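Local coordinates for protein dicer Related Helicase (Caenorhabditis elegans, PDB 6M6Q) that probably hydrolyses ATP as an RNA-binding helicase of the RIG-I-like receptor family, the chain here being its helical N-terminal domain, at residues I198-L203 / L266-A271; I273-N278 / E287-G292. All coordinates share one frame; numbering follows the deposited sequence.

Interaction 1: I198-L203 / L266-A271; sequences IIMKHL and LTMFLA
With CG set anti to its own carbonyl carbon (chi1 -77°) and the next bond fully extended, the side chain of M268 runs straight out from helix 262-271 toward M200 and bends only at its last torsion, which lays the terminal methyl against the other helix. M200 starts differently, its CG anti to the backbone N, and then folds at both following bonds, so that its side chain crosses that of M268 at a slant, with CB, SD and CE around the same methyl. M268 CE consequently meets backbone as well as side chain: it lies 3.8 Å from M200 CA and 3.9 Å from M200 CB. The sulfur of M200 flanks the same methyl, SD to M268 CE being 4.0 Å. Branched side chains complete the apolar surface, with I199 CG2 at 4.2 Å from M268 CE and L203 CD1 at 4.3 Å.

This is helix-to-helix packing in the N-terminal domain, which is built of helices and loops without strands, joining helix 196-204 to helix 262-271. The short segments pass 11.7 Å apart with their directions at 50°, too far for backbones to meet, and a long unbranched methionine is well suited to spanning such a gap. I199 and L203, one helical turn apart, both point toward the partner helix and offer methyl groups to the end of M268. No hydrogen bond joins the two segments; contact rests on dispersion and the exclusion of water. F293 of helix 288-295 touches I199 and L203 and also meets the ring of F269, while L216 of helix 210-221 packs on M200 and L203.

Interaction 2: I273-N278 / E287-G292; sequences IGFKSN and EEWYYG
The backbones of F275 and W289 stay well apart, their CA atoms 8.1 Å from each other, where the chain leaves a short 3-10 turn as a loop and passes the first turn of helix 288-295. Both side chains point into this gap, and the two rings meet edge to face. F275 presents its edge: CD2 comes to 3.7 Å from W289 CG and to 3.7 Å from W289 CD2, the latter lying in the plane of the phenylalanine ring. Further along the same edge, F275 CE2 sits 3.9 Å from W289 CE3. The planes stand at 75°, and the centroids of the phenylalanine ring and the five-membered indole ring are 5.3 Å apart, a T-shaped pair displaced toward the rim of the indole.

In W289, CG lies between the backbone N and the carbonyl carbon (chi1 68°), which turns one indole face to F275; CB of Y290 lies over the opposite face. Phenylalanine suits the loop side because its flat ring offers a slim edge, and tryptophan suits the helix because its broad face can receive it. Beyond the pair, E212 of helix 210-221 touches both rings, T166 of helix 162-171 touches W289, and the F275 carbonyl is hydrogen-bonded to T163 OG1. Were W289 replaced by an alanine, the edge of F275 would probably lose the aromatic face it meets, and a gap would be likely to open between loop and helix. The contact thus joins the start of the loop after helix 262-271 to the helix that follows it, without any hydrogen bond across it: weakly positive ring hydrogens are directed at the electron-rich indole, adding a modest orientational preference to apolar burial.

Interactions 1 and 2 follow one another along the chain: 266-271 closes the first, and the loop 273-278 that opens the second starts two residues later. Their centres are about 13 Å apart, and they touch directly where L203 CD2 packs 3.4 Å from G292 O. Helix 288-295 is common ground, carrying W289 of interaction 2 and, one turn further, F293, which packs on I199 and L203 of interaction 1. Helix 210-221 bridges them too, since L216 contacts M200, L203 and F275. Both contacts are buried, but interaction 1 lies nearer the middle of the chain, its centre about 10 Å from the chain centre against about 19 Å for interaction 2.

Interaction 1: I198-L203 / L266-A271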
loop_
_atom_site.group_PDB
_atom_site.type_symbol
_atom_site.label_atom_id
_atom_site.label_comp_id
_atom_site.label_asym_id
_atom_site.label_seq_id
_atom_site.Cartn_x
_atom_site.Cartn_y
_atom_site.Cartn_z
ATOM N N ILE B 198 14.285 5.538 15.839
ATOM C CA ILE B 198 14.697 6.963 15.672
ATOM C C ILE B 198 13.625 7.880 16.303
ATOM O O ILE B 198 13.993 8.905 16.896
ATOM C CB ILE B 198 14.945 7.277 14.182
ATOM C CG1 ILE B 198 15.875 6.249 13.522
ATOM C CG2 ILE B 198 15.472 8.693 14.010
ATOM C CD1 ILE B 198 15.715 6.151 12.018
ATOM N N ILE B 199 12.349 7.487 16.239
ATOM C CA ILE B 199 11.219 8.240 16.862
ATOM C C ILE B 199 11.376 8.163 18.395
ATOM O O ILE B 199 11.215 9.204 19.055
ATOM C CB ILE B 199 9.853 7.708 16.371
ATOM C CG1 ILE B 199 9.776 7.679 14.841
ATOM C CG2 ILE B 199 8.713 8.516 16.970
ATOM C CD1 ILE B 199 8.708 6.766 14.280
ATOM N N MET B 200 11.718 6.989 18.938
ATOM C CA MET B 200 11.851 6.764 20.407
ATOM C C MET B 200 13.014 7.624 20.939
ATOM O O MET B 200 12.832 8.263 22.002
ATOM C CB MET B 200 12.083 5.277 20.718
ATOM C CG MET B 200 12.202 4.934 22.212
ATOM S SD MET B 200 10.621 4.542 23.002
ATOM C CE MET B 200 10.016 6.193 23.332
ATOM N N LYS B 201 14.121 7.709 20.189
ATOM C CA LYS B 201 15.347 8.473 20.570
ATOM C C LYS B 201 15.017 9.971 20.673
ATOM O O LYS B 201 15.433 10.594 21.675
ATOM C CB LYS B 201 16.470 8.216 19.558
ATOM C CG LYS B 201 17.721 9.078 19.722
ATOM C CD LYS B 201 18.916 8.639 18.851
ATOM C CE LYS B 201 18.670 8.732 17.349
ATOM N NZ LYS B 201 18.446 10.129 16.885
ATOM N N HIS B 202 14.304 10.528 19.685
ATOM C CA HIS B 202 14.010 11.984 19.587
ATOM C C HIS B 202 12.952 12.381 20.618
ATOM O O HIS B 202 13.048 13.516 21.143
ATOM C CB HIS B 202 13.593 12.380 18.169
ATOM C CG HIS B 202 14.740 12.484 17.220
ATOM N ND1 HIS B 202 14.827 11.706 16.080
ATOM C CD2 HIS B 202 15.858 13.245 17.240
ATOM C CE1 HIS B 202 15.935 12.002 15.429
ATOM N NE2 HIS B 202 16.578 12.946 16.112
ATOM N N LEU B 203 11.988 11.500 20.904
ATOM C CA LEU B 203 10.922 11.783 21.902
ATOM C C LEU B 203 11.549 11.780 23.300
ATOM O O LEU B 203 11.101 12.569 24.152
ATOM C CB LEU B 203 9.788 10.753 21.796
ATOM C CG LEU B 203 8.841 10.915 20.602
ATOM C CD1 LEU B 203 7.906 9.718 20.510
ATOM C CD2 LEU B 203 8.031 12.221 20.673
ATOM N N LEU B 266 5.018 -0.600 15.568
ATOM C CA LEU B 266 3.534 -0.624 15.597
ATOM C C LEU B 266 3.045 -0.469 17.042
ATOM O O LEU B 266 2.019 0.249 17.251
ATOM C CB LEU B 266 3.028 -1.926 14.965
ATOM C CG LEU B 266 3.353 -2.092 13.480
ATOM C CD1 LEU B 266 2.624 -3.284 12.904
ATOM C CD2 LEU B 266 3.026 -0.833 12.693
ATOM N N THR B 267 3.773 -1.048 18.004
ATOM C CA THR B 267 3.390 -1.053 19.432
ATOM C C THR B 267 3.490 0.365 19.988
ATOM O O THR B 267 2.691 0.680 20.871
ATOM C CB THR B 267 4.209 -2.080 20.213
ATOM O OG1 THR B 267 3.938 -3.346 19.615
ATOM C CG2 THR B 267 3.862 -2.143 21.680
ATOM N N MET B 268 4.336 1.218 19.403
ATOM C CA MET B 268 4.433 2.664 19.776
ATOM C C MET B 268 3.136 3.392 19.396
ATOM O O MET B 268 2.602 4.115 20.247
ATOM C CB MET B 268 5.604 3.369 19.093
ATOM C CG MET B 268 6.924 3.066 19.706
ATOM S SD MET B 268 8.217 3.977 18.866
ATOM C CE MET B 268 8.274 5.467 19.846
ATOM N N PHE B 269 2.651 3.224 18.167
ATOM C CA PHE B 269 1.391 3.844 17.678
ATOM C C PHE B 269 0.196 3.260 18.439
ATOM O O PHE B 269 -0.731 4.011 18.713
ATOM C CB PHE B 269 1.251 3.662 16.166
ATOM C CG PHE B 269 2.145 4.578 15.376
ATOM C CD1 PHE B 269 3.451 4.213 15.093
ATOM C CD2 PHE B 269 1.704 5.833 14.982
ATOM C CE1 PHE B 269 4.289 5.065 14.394
ATOM C CE2 PHE B 269 2.547 6.692 14.298
ATOM C CZ PHE B 269 3.836 6.303 13.995
ATOM N N LEU B 270 0.269 1.978 18.814
ATOM C CA LEU B 270 -0.756 1.288 19.637
ATOM C C LEU B 270 -0.838 1.977 20.994
ATOM O O LEU B 270 -1.940 2.264 21.426
ATOM C CB LEU B 270 -0.388 -0.195 19.782
ATOM C CG LEU B 270 -1.455 -1.119 20.374
ATOM C CD1 LEU B 270 -2.536 -1.406 19.365
ATOM C CD2 LEU B 270 -0.859 -2.434 20.838
ATOM N N ALA B 271 0.306 2.278 21.601
ATOM C CA ALA B 271 0.435 2.749 23.001
ATOM C C ALA B 271 -0.071 4.189 23.134
ATOM O O ALA B 271 -0.359 4.578 24.252
ATOM C CB ALA B 271 1.872 2.644 23.440
#

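Interaction 2: I273-N278 / E287-G292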
loop_
_atom_site.group_PDB
_atom_site.type_symbol
_atom_site.label_atom_id
_atom_site.label_comp_id
_atom_site.label_asym_id
_atom_site.label_seq_id
_atom_site.Cartn_x
_atom_site.Cartn_y
_atom_site.Cartn_z
ATOM N N ILE B 273 -2.728 5.772 22.747
ATOM C CA ILE B 273 -4.085 5.956 23.332
ATOM C C ILE B 273 -3.964 6.186 24.849
ATOM O O ILE B 273 -4.889 6.772 25.424
ATOM C CB ILE B 273 -5.006 4.764 22.973
ATOM C CG1 ILE B 273 -6.485 5.151 23.069
ATOM C CG2 ILE B 273 -4.681 3.533 23.814
ATOM C CD1 ILE B 273 -6.897 6.232 22.087
ATOM N N GLY B 274 -2.841 5.804 25.459
ATOM C CA GLY B 274 -2.635 5.879 26.923
ATOM C C GLY B 274 -2.241 7.276 27.376
ATOM O O GLY B 274 -2.404 7.578 28.590
ATOM N N PHE B 275 -1.735 8.098 26.455
ATOM C CA PHE B 275 -1.300 9.498 26.720
ATOM C C PHE B 275 -2.449 10.300 27.369
ATOM O O PHE B 275 -3.602 10.166 26.949
ATOM C CB PHE B 275 -0.850 10.190 25.429
ATOM C CG PHE B 275 0.313 9.568 24.693
ATOM C CD1 PHE B 275 1.040 8.504 25.225
ATOM C CD2 PHE B 275 0.672 10.051 23.442
ATOM C CE1 PHE B 275 2.095 7.949 24.518
ATOM C CE2 PHE B 275 1.741 9.510 22.748
ATOM C CZ PHE B 275 2.449 8.461 23.284
ATOM N N LYS B 276 -2.136 11.080 28.401
ATOM C CA LYS B 276 -3.113 11.921 29.146
ATOM C C LYS B 276 -3.010 13.334 28.600
ATOM O O LYS B 276 -1.905 13.906 28.704
ATOM C CB LYS B 276 -2.811 11.914 30.650
ATOM C CG LYS B 276 -3.045 10.586 31.369
ATOM C CD LYS B 276 -2.431 10.511 32.763
ATOM C CE LYS B 276 -2.161 9.091 33.231
ATOM N NZ LYS B 276 -1.009 8.483 32.514
ATOM N N SER B 277 -4.080 13.864 28.002
ATOM C CA SER B 277 -4.072 15.224 27.406
ATOM C C SER B 277 -5.348 16.002 27.758
ATOM O O SER B 277 -5.523 17.110 27.191
ATOM C CB SER B 277 -3.816 15.174 25.900
ATOM O OG SER B 277 -5.008 14.918 25.162
ATOM N N ASN B 278 -6.099 15.561 28.779
ATOM C CA ASN B 278 -7.374 16.211 29.197
ATOM C C ASN B 278 -7.069 17.596 29.802
ATOM O O ASN B 278 -7.716 18.579 29.361
ATOM C CB ASN B 278 -8.197 15.317 30.128
ATOM C CG ASN B 278 -8.925 14.215 29.382
ATOM O OD1 ASN B 278 -8.590 13.908 28.241
ATOM N ND2 ASN B 278 -9.928 13.621 30.013
ATOM N N GLU B 287 -2.311 18.694 22.003
ATOM C CA GLU B 287 -1.788 18.011 20.790
ATOM C C GLU B 287 -0.252 18.100 20.749
ATOM O O GLU B 287 0.315 17.827 19.680
ATOM C CB GLU B 287 -2.401 18.624 19.530
ATOM C CG GLU B 287 -3.913 18.520 19.466
ATOM C CD GLU B 287 -4.544 19.126 18.220
ATOM O OE1 GLU B 287 -4.095 20.216 17.796
ATOM O OE2 GLU B 287 -5.492 18.506 17.674
ATOM N N GLU B 288 0.393 18.376 21.893
ATOM C CA GLU B 288 1.873 18.487 22.042
ATOM C C GLU B 288 2.519 17.156 21.664
ATOM O O GLU B 288 3.616 17.192 21.057
ATOM C CB GLU B 288 2.247 18.843 23.482
ATOM C CG GLU B 288 3.415 19.798 23.599
ATOM C CD GLU B 288 3.452 20.596 24.896
ATOM O OE1 GLU B 288 3.726 19.995 25.965
ATOM O OE2 GLU B 288 3.196 21.815 24.840
ATOM N N TRP B 289 1.869 16.031 22.018
ATOM C CA TRP B 289 2.375 14.663 21.737
ATOM C C TRP B 289 2.423 14.424 20.225
ATOM O O TRP B 289 3.429 13.827 19.754
ATOM C CB TRP B 289 1.561 13.591 22.468
ATOM C CG TRP B 289 0.147 13.405 22.014
ATOM C CD1 TRP B 289 -0.971 13.851 22.652
ATOM C CD2 TRP B 289 -0.318 12.585 20.925
ATOM N NE1 TRP B 289 -2.097 13.397 22.019
ATOM C CE2 TRP B 289 -1.728 12.630 20.949
ATOM C CE3 TRP B 289 0.310 11.830 19.926
ATOM C CZ2 TRP B 289 -2.510 11.964 20.008
ATOM C CZ3 TRP B 289 -0.465 11.171 18.999
ATOM C CH2 TRP B 289 -1.855 11.245 19.037
ATOM N N TYR B 290 1.401 14.888 19.493
ATOM C CA TYR B 290 1.271 14.708 18.025
ATOM C C TYR B 290 2.368 15.510 17.320
ATOM O O TYR B 290 3.057 14.940 16.463
ATOM C CB TYR B 290 -0.135 15.077 17.540
ATOM C CG TYR B 290 -0.264 15.125 16.037
ATOM C CD1 TYR B 290 -0.308 16.337 15.359
ATOM C CD2 TYR B 290 -0.170 13.972 15.285
ATOM C CE1 TYR B 290 -0.355 16.391 13.977
ATOM C CE2 TYR B 290 -0.219 14.007 13.901
ATOM C CZ TYR B 290 -0.316 15.221 13.243
ATOM O OH TYR B 290 -0.360 15.265 11.879
ATOM N N TYR B 291 2.543 16.784 17.683
ATOM C CA TYR B 291 3.568 17.675 17.081
ATOM C C TYR B 291 4.956 17.204 17.537
ATOM O O TYR B 291 5.906 17.361 16.770
ATOM C CB TYR B 291 3.261 19.149 17.391
ATOM C CG TYR B 291 1.970 19.644 16.785
ATOM C CD1 TYR B 291 1.705 19.468 15.435
ATOM C CD2 TYR B 291 0.988 20.251 17.558
ATOM C CE1 TYR B 291 0.504 19.874 14.870
ATOM C CE2 TYR B 291 -0.221 20.661 17.008
ATOM C CZ TYR B 291 -0.464 20.468 15.658
ATOM O OH TYR B 291 -1.640 20.876 15.092
ATOM N N GLY B 292 5.049 16.590 18.720
ATOM C CA GLY B 292 6.282 15.950 19.233
ATOM C C GLY B 292 6.717 14.768 18.374
ATOM O O GLY B 292 7.933 14.585 18.186
#